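Local coordinates for putative uncharacterized protein (Pseudomonas phage 201phi2-1, PDB 3R4V), which is of unassigned function but belongs to the tubulin-like proteins of phages and holds guanosine-5'-diphosphate in a pocket, at residues F31-K36 against S96-L101; V114-G119 against R173-L178; N151-T156 against E162-E167. All blocks are in the same frame, centred on the assembly; numbering follows the deposited sequence.

Each contact sets a helix against a strand, or a strand end, of one mixed sheet. Along the chain interaction 1 closes before the other two begin, and interaction 3 falls within the span of interaction 2. The centres of interactions 1 and 2 are about 18 Å apart, of 1 and 3 about 19 Å; neither pair touches. Those of interactions 2 and 3 are about 11 Å apart; the two touch and share helix 161-178. Their neighbouring strands, 113-119 and 148-154, pair by backbone hydrogen bonds, Ser115 with Asn151 and Gly119 with Val153. Both touch guanosine-5'-diphosphate; Asp32 of interaction 1 lies near it. The nucleotide thus sits at the C-terminal ends of the parallel strands.

Interaction 1: residues F31-K36 against S96-L101; sequences FDTCDK and SVLGPL
Leu98 of a helix meets Phe31, Asp32 and Thr33 at the end of a strand in a small, buried, mostly apolar contact. Strand 28-32 gives way to a loop here, and helix 95-108 lies beside it. One methyl does the work. CD1 of Leu98 comes to 3.9 Å from CA of Asp32, so it rests against backbone as well as side chains. CB of Phe31 is 4.2 Å from the same CD1, and CG2 of Thr33 lies a little farther off, at 4.3 Å from CD1. Phe31 starts toward the helix, but its ring turns off elsewhere, with CG anti to the carbonyl carbon (chi1 -56°). Asp32 points away from the helix. Its OD2 accepts the N-H of Thr33 (N to OD2 2.8 Å) on its anti side, 34° out of the carboxylate plane. That carboxylate also lies about 4 Å from the bound nucleotide and from a magnesium ion. OG1 of Thr33 is hydrogen-bonded to Ser94, in the glycine-rich loop just before the helix. Helix 95-108 kinks at Pro100. It also packs on helix 60-67 through Val97 and on helix 124-144 through Pro100, while strand 28-32 runs between strands 6-10 and 46-49.

Interaction 2: residues V114-G119 against R173-L178; sequences VSFVVG and RKVVLL. With GDP (guanosine-5'-diphosphate), chain B.
Val114 and Val175 mark the closest backbone approach, with CA atoms 8.8 Å apart, as the last turns of helix 161-178 pass over strand 113-119, running roughly against it. At this spacing only side chains bridge the gap. Val175 is the residue the helix contributes, and it uses both methyls. CG2 lies at the edge of the Phe116 ring, in the ring plane, 3.8 Å from CZ. The two side chains slide past each other in opposite directions, so the valine meets the rim of the ring. CG1 of Val175 goes the other way, meeting CG2 of Val114 tip to tip at 4.2 Å. This division follows from the valine rotamer: CG1 is anti to the backbone N (chi1 178°), and CG2 is anti to the carbonyl carbon.

Val114 and Phe116 lie two residues apart on the strand, so they face the helix together. Ile168, Lys171 and Ile172 of the same helix also pack on Phe116, and Ile85 of strand 84-89 touches both Phe116 and Val175. Val118, next in this alternation, reaches the ligand instead. Its CG1 is 3.7 Å from N2 of guanosine-5'-diphosphate. This face of the strand is apolar core at its start and pocket wall near its end. A helix packed antiparallel on a parallel sheet, with the nucleotide at the C-terminal ends of the strands, is the Rossmann-like arrangement of the tubulin and FtsZ nucleotide-binding domain.

Interaction 3: residues N151-T156 against E162-E167; sequences NYVPNT and ESINDE. With GDP (guanosine-5'-diphosphate), chain B.
The guanine end of the nucleotide pocket is built here, where Asn155 and Ile164 meet as strand 148-154 turns through a short loop into helix 161-178. CD1 of Ile164 reaches 3.4 Å from OD1 of Asn155, and the two side chains cross at about a right angle. Two residues back along the strand, CG1 of Val153 packs on CG2 of Ile164 at 3.6 Å. Ile164 CG1, anti to the carbonyl carbon (chi1 -68°), carries CD1 to Asn155, while CG2, anti to the backbone N, meets Val153. Glu167 brings OE1 to the same valine, but its carboxylate forms salt bridges to Arg159 and Lys171.

Two asparagines hold the base of guanosine-5'-diphosphate. OD1 of Asn155 accepts a hydrogen bond from ligand N2 at 2.9 Å, while its ND2 donates to ligand N3 at 3.1 Å. Asn165 holds the neighbouring edge: its OD1 accepts from ligand N1 at 2.7 Å, and its ND2 gives a nearly straight bond to O6 (165°). CG2 of Ile164 lies 3.4 Å from N2 of the ligand, between the two amides. Asn155 centres an inverse gamma turn just past the strand end.

Each amide uses both its oxygen and nitrogen, so four bonds grip the base at two edges and would limit its rotation. They match donors N1 and N2 and acceptors N3 and O6, a pattern consistent with recognition of guanine.

Interaction 1: residues F31-K36 against S96-L101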
loop_
_atom_site.group_PDB
_atom_site.type_symbol
_atom_site.label_atom_id
_atom_site.label_comp_id
_atom_site.label_asym_id
_atom_site.label_seq_id
_atom_site.Cartn_x
_atom_site.Cartn_y
_atom_site.Cartn_z
ATOM N N PHE A 31 11.656 3.089 -5.595
ATOM C CA PHE A 31 11.748 2.526 -6.938
ATOM C C PHE A 31 10.731 3.174 -7.874
ATOM O O PHE A 31 9.592 3.434 -7.484
ATOM C CB PHE A 31 11.509 1.010 -6.888
ATOM C CG PHE A 31 12.442 0.290 -5.966
ATOM C CD1 PHE A 31 12.104 0.083 -4.641
ATOM C CD2 PHE A 31 13.683 -0.137 -6.413
ATOM C CE1 PHE A 31 12.977 -0.559 -3.776
ATOM C CE2 PHE A 31 14.562 -0.774 -5.557
ATOM C CZ PHE A 31 14.208 -0.986 -4.232
ATOM N N ASP A 32 11.149 3.429 -9.109
ATOM C CA ASP A 32 10.255 3.953 -10.133
ATOM C C ASP A 32 10.813 3.603 -11.503
ATOM O O ASP A 32 11.915 3.059 -11.622
ATOM C CB ASP A 32 10.091 5.476 -10.000
ATOM C CG ASP A 32 8.712 5.967 -10.446
ATOM O OD1 ASP A 32 8.363 7.124 -10.128
ATOM O OD2 ASP A 32 7.966 5.204 -11.103
ATOM N N THR A 33 10.043 3.924 -12.535
ATOM C CA THR A 33 10.395 3.591 -13.909
ATOM C C THR A 33 11.000 4.782 -14.642
ATOM O O THR A 33 11.546 4.643 -15.741
ATOM C CB THR A 33 9.161 3.096 -14.663
ATOM O OG1 THR A 33 8.095 4.035 -14.485
ATOM C CG2 THR A 33 8.726 1.736 -14.118
ATOM N N CYS A 34 10.882 5.957 -14.030
ATOM C CA CYS A 34 11.551 7.151 -14.546
ATOM C C CYS A 34 11.815 8.098 -13.386
ATOM O O CYS A 34 11.713 7.696 -12.231
ATOM C CB CYS A 34 10.730 7.836 -15.644
ATOM S SG CYS A 34 11.683 8.978 -16.686
ATOM N N ASP A 35 12.188 9.338 -13.686
ATOM C CA ASP A 35 12.563 10.283 -12.636
ATOM C C ASP A 35 11.599 11.462 -12.478
ATOM O O ASP A 35 11.971 12.497 -11.921
ATOM C CB ASP A 35 13.999 10.794 -12.858
ATOM C CG ASP A 35 14.143 11.659 -14.111
ATOM O OD1 ASP A 35 13.218 11.687 -14.952
ATOM O OD2 ASP A 35 15.202 12.312 -14.257
ATOM N N LYS A 36 10.369 11.306 -12.955
ATOM C CA LYS A 36 9.404 12.405 -12.939
ATOM C C LYS A 36 9.118 12.902 -11.524
ATOM O O LYS A 36 8.777 14.069 -11.320
ATOM C CB LYS A 36 8.102 11.994 -13.633
ATOM C CG LYS A 36 8.301 11.471 -15.046
ATOM C CD LYS A 36 6.980 11.301 -15.783
ATOM C CE LYS A 36 7.146 10.419 -17.016
ATOM N NZ LYS A 36 8.230 10.899 -17.919
ATOM N N SER A 96 1.969 0.304 -9.009
ATOM C CA SER A 96 1.039 -0.808 -8.853
ATOM C C SER A 96 1.558 -2.097 -9.502
ATOM O O SER A 96 0.872 -3.117 -9.471
ATOM C CB SER A 96 -0.317 -0.453 -9.444
ATOM O OG SER A 96 -0.204 -0.349 -10.866
ATOM N N VAL A 97 2.734 -2.016 -10.117
ATOM C CA VAL A 97 3.428 -3.177 -10.683
ATOM C C VAL A 97 4.690 -3.485 -9.886
ATOM O O VAL A 97 4.866 -4.606 -9.406
ATOM C CB VAL A 97 3.746 -2.982 -12.176
ATOM C CG1 VAL A 97 4.700 -4.064 -12.664
ATOM C CG2 VAL A 97 2.449 -3.012 -12.978
ATOM N N LEU A 98 5.560 -2.488 -9.712
ATOM C CA LEU A 98 6.735 -2.671 -8.876
ATOM C C LEU A 98 6.374 -3.082 -7.440
ATOM O O LEU A 98 7.003 -3.982 -6.867
ATOM C CB LEU A 98 7.578 -1.395 -8.836
ATOM C CG LEU A 98 8.236 -1.036 -10.167
ATOM C CD1 LEU A 98 8.880 0.340 -10.088
ATOM C CD2 LEU A 98 9.236 -2.111 -10.561
ATOM N N GLY A 99 5.385 -2.404 -6.861
ATOM C CA GLY A 99 4.983 -2.644 -5.474
ATOM C C GLY A 99 4.624 -4.109 -5.244
ATOM O O GLY A 99 5.227 -4.788 -4.411
ATOM N N PRO A 100 3.640 -4.616 -5.995
ATOM C CA PRO A 100 3.281 -6.029 -5.815
ATOM C C PRO A 100 4.368 -7.043 -6.212
ATOM O O PRO A 100 4.447 -8.105 -5.588
ATOM C CB PRO A 100 2.026 -6.181 -6.676
ATOM C CG PRO A 100 1.409 -4.782 -6.658
ATOM C CD PRO A 100 2.618 -3.876 -6.759
ATOM N N LEU A 101 5.178 -6.759 -7.228
ATOM C CA LEU A 101 6.274 -7.678 -7.541
ATOM C C LEU A 101 7.238 -7.781 -6.361
ATOM O O LEU A 101 7.637 -8.875 -5.969
ATOM C CB LEU A 101 7.024 -7.265 -8.809
ATOM C CG LEU A 101 6.216 -7.488 -10.092
ATOM C CD1 LEU A 101 6.962 -6.861 -11.254
ATOM C CD2 LEU A 101 5.963 -8.982 -10.344
#

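Interaction 2: residues V114-G119 against R173-L178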
loop_
_atom_site.group_PDB
_atom_site.type_symbol
_atom_site.label_atom_id
_atom_site.label_comp_id
_atom_site.label_asym_id
_atom_site.label_seq_id
_atom_site.Cartn_x
_atom_site.Cartn_y
_atom_site.Cartn_z
ATOM N N VAL A 114 3.787 -4.937 6.164
ATOM C CA VAL A 114 2.486 -4.373 5.815
ATOM C C VAL A 114 2.654 -3.373 4.685
ATOM O O VAL A 114 3.761 -2.898 4.440
ATOM C CB VAL A 114 1.775 -3.683 7.005
ATOM C CG1 VAL A 114 1.537 -4.691 8.138
ATOM C CG2 VAL A 114 2.570 -2.465 7.506
ATOM N N SER A 115 1.562 -3.065 3.985
ATOM C CA SER A 115 1.632 -2.104 2.881
ATOM C C SER A 115 0.687 -0.947 3.119
ATOM O O SER A 115 -0.327 -1.096 3.788
ATOM C CB SER A 115 1.232 -2.787 1.571
ATOM O OG SER A 115 2.090 -3.887 1.306
ATOM N N PHE A 116 1.021 0.205 2.552
ATOM C CA PHE A 116 0.134 1.348 2.552
ATOM C C PHE A 116 -0.193 1.655 1.091
ATOM O O PHE A 116 0.705 2.008 0.315
ATOM C CB PHE A 116 0.821 2.549 3.218
ATOM C CG PHE A 116 0.892 2.428 4.718
ATOM C CD1 PHE A 116 -0.094 2.981 5.514
ATOM C CD2 PHE A 116 1.909 1.705 5.312
ATOM C CE1 PHE A 116 -0.051 2.831 6.890
ATOM C CE2 PHE A 116 1.955 1.550 6.698
ATOM C CZ PHE A 116 0.988 2.116 7.474
ATOM N N VAL A 117 -1.456 1.488 0.703
ATOM C CA VAL A 117 -1.805 1.583 -0.716
ATOM C C VAL A 117 -2.899 2.619 -0.910
ATOM O O VAL A 117 -3.778 2.776 -0.055
ATOM C CB VAL A 117 -2.231 0.219 -1.306
ATOM C CG1 VAL A 117 -1.051 -0.772 -1.270
ATOM C CG2 VAL A 117 -3.457 -0.334 -0.589
ATOM N N VAL A 118 -2.826 3.351 -2.020
ATOM C CA VAL A 118 -3.765 4.444 -2.262
ATOM C C VAL A 118 -4.788 4.046 -3.327
ATOM O O VAL A 118 -4.426 3.552 -4.401
ATOM C CB VAL A 118 -3.017 5.718 -2.711
ATOM C CG1 VAL A 118 -3.983 6.771 -3.243
ATOM C CG2 VAL A 118 -2.207 6.288 -1.568
ATOM N N GLY A 119 -6.062 4.273 -3.037
ATOM C CA GLY A 119 -7.122 4.073 -4.011
ATOM C C GLY A 119 -7.308 5.333 -4.846
ATOM O O GLY A 119 -7.914 6.314 -4.394
ATOM N N ARG A 173 4.968 6.167 10.331
ATOM C CA ARG A 173 5.726 6.412 11.554
ATOM C C ARG A 173 5.218 5.607 12.754
ATOM O O ARG A 173 6.013 5.189 13.600
ATOM C CB ARG A 173 5.714 7.896 11.895
ATOM C CG ARG A 173 6.377 8.749 10.834
ATOM C CD ARG A 173 6.703 10.115 11.380
ATOM N NE ARG A 173 7.334 10.957 10.370
ATOM C CZ ARG A 173 8.636 10.970 10.097
ATOM N NH1 ARG A 173 9.477 10.172 10.746
ATOM N NH2 ARG A 173 9.099 11.782 9.155
ATOM N N LYS A 174 3.907 5.416 12.853
ATOM C CA LYS A 174 3.380 4.608 13.952
ATOM C C LYS A 174 3.824 3.157 13.783
ATOM O O LYS A 174 4.128 2.485 14.762
ATOM C CB LYS A 174 1.851 4.711 14.069
ATOM C CG LYS A 174 1.332 6.072 14.540
ATOM C CD LYS A 174 -0.189 6.083 14.575
ATOM C CE LYS A 174 -0.744 7.281 15.346
ATOM N NZ LYS A 174 -0.305 8.591 14.813
ATOM N N VAL A 175 3.880 2.668 12.542
ATOM C CA VAL A 175 4.347 1.303 12.314
ATOM C C VAL A 175 5.852 1.208 12.578
ATOM O O VAL A 175 6.328 0.211 13.119
ATOM C CB VAL A 175 4.019 0.785 10.875
ATOM C CG1 VAL A 175 4.574 -0.628 10.696
ATOM C CG2 VAL A 175 2.525 0.791 10.673
ATOM N N VAL A 176 6.603 2.240 12.191
ATOM C CA VAL A 176 8.042 2.260 12.462
ATOM C C VAL A 176 8.259 2.208 13.964
ATOM O O VAL A 176 9.144 1.509 14.448
ATOM C CB VAL A 176 8.741 3.488 11.841
ATOM C CG1 VAL A 176 10.167 3.622 12.365
ATOM C CG2 VAL A 176 8.743 3.360 10.309
ATOM N N LEU A 177 7.409 2.919 14.693
ATOM C CA LEU A 177 7.462 2.915 16.159
ATOM C C LEU A 177 7.134 1.522 16.695
ATOM O O LEU A 177 7.866 0.963 17.523
ATOM C CB LEU A 177 6.475 3.936 16.716
ATOM C CG LEU A 177 6.174 3.848 18.207
ATOM C CD1 LEU A 177 7.411 4.245 18.992
ATOM C CD2 LEU A 177 4.981 4.735 18.556
ATOM N N LEU A 178 6.027 0.963 16.212
ATOM C CA LEU A 178 5.597 -0.377 16.604
ATOM C C LEU A 178 6.737 -1.385 16.541
ATOM O O LEU A 178 6.920 -2.172 17.478
ATOM C CB LEU A 178 4.435 -0.851 15.719
ATOM C CG LEU A 178 3.996 -2.316 15.885
ATOM C CD1 LEU A 178 3.461 -2.544 17.298
ATOM C CD2 LEU A 178 2.943 -2.724 14.834
HETATM P PB GDP B . 2.718 5.563 -11.037
HETATM O O1B GDP B . 3.986 6.386 -11.004
HETATM O O2B GDP B . 2.829 4.487 -9.990
HETATM O O3B GDP B . 2.507 4.977 -12.428
HETATM O O3A GDP B . 1.457 6.504 -10.753
HETATM P PA GDP B . 1.320 7.592 -9.575
HETATM O O1A GDP B . 2.246 8.783 -9.757
HETATM O O2A GDP B . 1.496 6.947 -8.229
HETATM O "O5'" GDP B . -0.170 8.051 -9.815
HETATM C "C5'" GDP B . -1.259 7.112 -9.828
HETATM C "C4'" GDP B . -2.554 7.799 -9.409
HETATM O "O4'" GDP B . -2.505 8.100 -8.009
HETATM C "C3'" GDP B . -2.778 9.137 -10.096
HETATM O "O3'" GDP B . -3.554 8.968 -11.279
HETATM C "C2'" GDP B . -3.543 9.930 -9.059
HETATM O "O2'" GDP B . -4.930 9.599 -9.104
HETATM C "C1'" GDP B . -3.038 9.406 -7.734
HETATM N N9 GDP B . -1.887 10.171 -7.209
HETATM C C8 GDP B . -0.846 10.688 -7.905
HETATM N N7 GDP B . 0.046 11.281 -7.070
HETATM C C5 GDP B . -0.409 11.123 -5.807
HETATM C C6 GDP B . 0.044 11.487 -4.446
HETATM O O6 GDP B . 1.110 12.111 -4.276
HETATM N N1 GDP B . -0.732 11.127 -3.407
HETATM C C2 GDP B . -1.890 10.449 -3.570
HETATM N N2 GDP B . -2.633 10.100 -2.487
HETATM N N3 GDP B . -2.358 10.081 -4.786
HETATM C C4 GDP B . -1.672 10.382 -5.911
#

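Interaction 3: residues N151-T156 against E162-E167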
loop_
_atom_site.group_PDB
_atom_site.type_symbol
_atom_site.label_atom_id
_atom_site.label_comp_id
_atom_site.label_asym_id
_atom_site.label_seq_id
_atom_site.Cartn_x
_atom_site.Cartn_y
_atom_site.Cartn_z
ATOM N N ASN A 151 -2.998 -1.109 4.608
ATOM C CA ASN A 151 -3.763 0.033 5.055
ATOM C C ASN A 151 -4.193 0.728 3.778
ATOM O O ASN A 151 -3.348 1.212 3.009
ATOM C CB ASN A 151 -2.878 0.950 5.890
ATOM C CG ASN A 151 -3.636 2.137 6.449
ATOM O OD1 ASN A 151 -3.555 3.249 5.922
ATOM N ND2 ASN A 151 -4.384 1.908 7.520
ATOM N N TYR A 152 -5.497 0.734 3.542
ATOM C CA TYR A 152 -6.061 1.239 2.297
ATOM C C TYR A 152 -6.516 2.679 2.490
ATOM O O TYR A 152 -7.245 2.977 3.429
ATOM C CB TYR A 152 -7.253 0.382 1.867
ATOM C CG TYR A 152 -8.010 0.970 0.690
ATOM C CD1 TYR A 152 -7.508 0.859 -0.607
ATOM C CD2 TYR A 152 -9.208 1.656 0.881
ATOM C CE1 TYR A 152 -8.203 1.402 -1.690
ATOM C CE2 TYR A 152 -9.909 2.198 -0.194
ATOM C CZ TYR A 152 -9.390 2.077 -1.475
ATOM O OH TYR A 152 -10.080 2.615 -2.541
ATOM N N VAL A 153 -6.059 3.578 1.622
ATOM C CA VAL A 153 -6.387 4.988 1.754
ATOM C C VAL A 153 -6.944 5.478 0.423
ATOM O O VAL A 153 -6.201 5.591 -0.566
ATOM C CB VAL A 153 -5.140 5.814 2.116
ATOM C CG1 VAL A 153 -5.492 7.282 2.225
ATOM C CG2 VAL A 153 -4.536 5.317 3.428
ATOM N N PRO A 154 -8.258 5.731 0.375
ATOM C CA PRO A 154 -8.882 6.204 -0.858
ATOM C C PRO A 154 -8.658 7.696 -1.023
ATOM O O PRO A 154 -8.760 8.422 -0.037
ATOM C CB PRO A 154 -10.370 5.958 -0.608
ATOM C CG PRO A 154 -10.521 6.050 0.882
ATOM C CD PRO A 154 -9.240 5.500 1.450
ATOM N N ASN A 155 -8.360 8.138 -2.241
ATOM C CA ASN A 155 -8.313 9.556 -2.551
ATOM C C ASN A 155 -9.733 10.102 -2.634
ATOM O O ASN A 155 -10.333 10.157 -3.709
ATOM C CB ASN A 155 -7.587 9.805 -3.875
ATOM C CG ASN A 155 -6.088 9.599 -3.778
ATOM O OD1 ASN A 155 -5.521 9.574 -2.694
ATOM N ND2 ASN A 155 -5.433 9.469 -4.934
ATOM N N THR A 156 -10.270 10.499 -1.490
ATOM C CA THR A 156 -11.642 10.971 -1.409
ATOM C C THR A 156 -11.775 12.319 -2.113
ATOM O O THR A 156 -10.906 13.183 -1.987
ATOM C CB THR A 156 -12.110 11.078 0.060
ATOM O OG1 THR A 156 -11.173 11.865 0.803
ATOM C CG2 THR A 156 -12.195 9.702 0.692
ATOM N N GLU A 162 -1.617 16.141 -1.044
ATOM C CA GLU A 162 -0.722 16.551 0.027
ATOM C C GLU A 162 -1.260 16.091 1.382
ATOM O O GLU A 162 -0.528 15.528 2.202
ATOM C CB GLU A 162 -0.573 18.072 0.035
ATOM C CG GLU A 162 0.344 18.580 1.126
ATOM C CD GLU A 162 1.786 18.176 0.895
ATOM O OE1 GLU A 162 2.122 17.798 -0.250
ATOM O OE2 GLU A 162 2.581 18.232 1.857
ATOM N N SER A 163 -2.545 16.341 1.611
ATOM C CA SER A 163 -3.197 15.932 2.852
ATOM C C SER A 163 -3.162 14.414 3.020
ATOM O O SER A 163 -2.813 13.893 4.087
ATOM C CB SER A 163 -4.642 16.440 2.876
ATOM O OG SER A 163 -5.366 15.902 3.969
ATOM N N ILE A 164 -3.510 13.698 1.959
ATOM C CA ILE A 164 -3.535 12.250 2.024
ATOM C C ILE A 164 -2.132 11.711 2.295
ATOM O O ILE A 164 -1.952 10.803 3.115
ATOM C CB ILE A 164 -4.141 11.648 0.734
ATOM C CG1 ILE A 164 -5.630 11.985 0.670
ATOM C CG2 ILE A 164 -3.935 10.134 0.679
ATOM C CD1 ILE A 164 -6.134 12.280 -0.720
ATOM N N ASN A 165 -1.136 12.281 1.620
ATOM C CA ASN A 165 0.246 11.828 1.787
ATOM C C ASN A 165 0.722 12.057 3.221
ATOM O O ASN A 165 1.420 11.220 3.796
ATOM C CB ASN A 165 1.182 12.544 0.811
ATOM C CG ASN A 165 1.012 12.072 -0.621
ATOM O OD1 ASN A 165 0.228 11.163 -0.905
ATOM N ND2 ASN A 165 1.752 12.693 -1.539
ATOM N N ASP A 166 0.347 13.202 3.790
ATOM C CA ASP A 166 0.688 13.507 5.179
ATOM C C ASP A 166 0.117 12.451 6.125
ATOM O O ASP A 166 0.797 11.989 7.041
ATOM C CB ASP A 166 0.193 14.909 5.579
ATOM C CG ASP A 166 1.103 16.022 5.076
ATOM O OD1 ASP A 166 2.267 15.736 4.725
ATOM O OD2 ASP A 166 0.660 17.193 5.044
ATOM N N GLU A 167 -1.134 12.071 5.902
ATOM C CA GLU A 167 -1.776 11.070 6.747
ATOM C C GLU A 167 -1.047 9.739 6.629
ATOM O O GLU A 167 -0.847 9.033 7.613
ATOM C CB GLU A 167 -3.240 10.877 6.352
ATOM C CG GLU A 167 -3.805 9.537 6.811
ATOM C CD GLU A 167 -5.212 9.286 6.307
ATOM O OE1 GLU A 167 -5.565 8.104 6.083
ATOM O OE2 GLU A 167 -5.965 10.267 6.139
HETATM P PB GDP B . 2.718 5.563 -11.037
HETATM O O1B GDP B . 3.986 6.386 -11.004
HETATM O O2B GDP B . 2.829 4.487 -9.990
HETATM O O3B GDP B . 2.507 4.977 -12.428
HETATM O O3A GDP B . 1.457 6.504 -10.753
HETATM P PA GDP B . 1.320 7.592 -9.575
HETATM O O1A GDP B . 2.246 8.783 -9.757
HETATM O O2A GDP B . 1.496 6.947 -8.229
HETATM O "O5'" GDP B . -0.170 8.051 -9.815
HETATM C "C5'" GDP B . -1.259 7.112 -9.828
HETATM C "C4'" GDP B . -2.554 7.799 -9.409
HETATM O "O4'" GDP B . -2.505 8.100 -8.009
HETATM C "C3'" GDP B . -2.778 9.137 -10.096
HETATM O "O3'" GDP B . -3.554 8.968 -11.279
HETATM C "C2'" GDP B . -3.543 9.930 -9.059
HETATM O "O2'" GDP B . -4.930 9.599 -9.104
HETATM C "C1'" GDP B . -3.038 9.406 -7.734
HETATM N N9 GDP B . -1.887 10.171 -7.209
HETATM C C8 GDP B . -0.846 10.688 -7.905
HETATM N N7 GDP B . 0.046 11.281 -7.070
HETATM C C5 GDP B . -0.409 11.123 -5.807
HETATM C C6 GDP B . 0.044 11.487 -4.446
HETATM O O6 GDP B . 1.110 12.111 -4.276
HETATM N N1 GDP B . -0.732 11.127 -3.407
HETATM C C2 GDP B . -1.890 10.449 -3.570
HETATM N N2 GDP B . -2.633 10.100 -2.487
HETATM N N3 GDP B . -2.358 10.081 -4.786
HETATM C C4 GDP B . -1.672 10.382 -5.911
#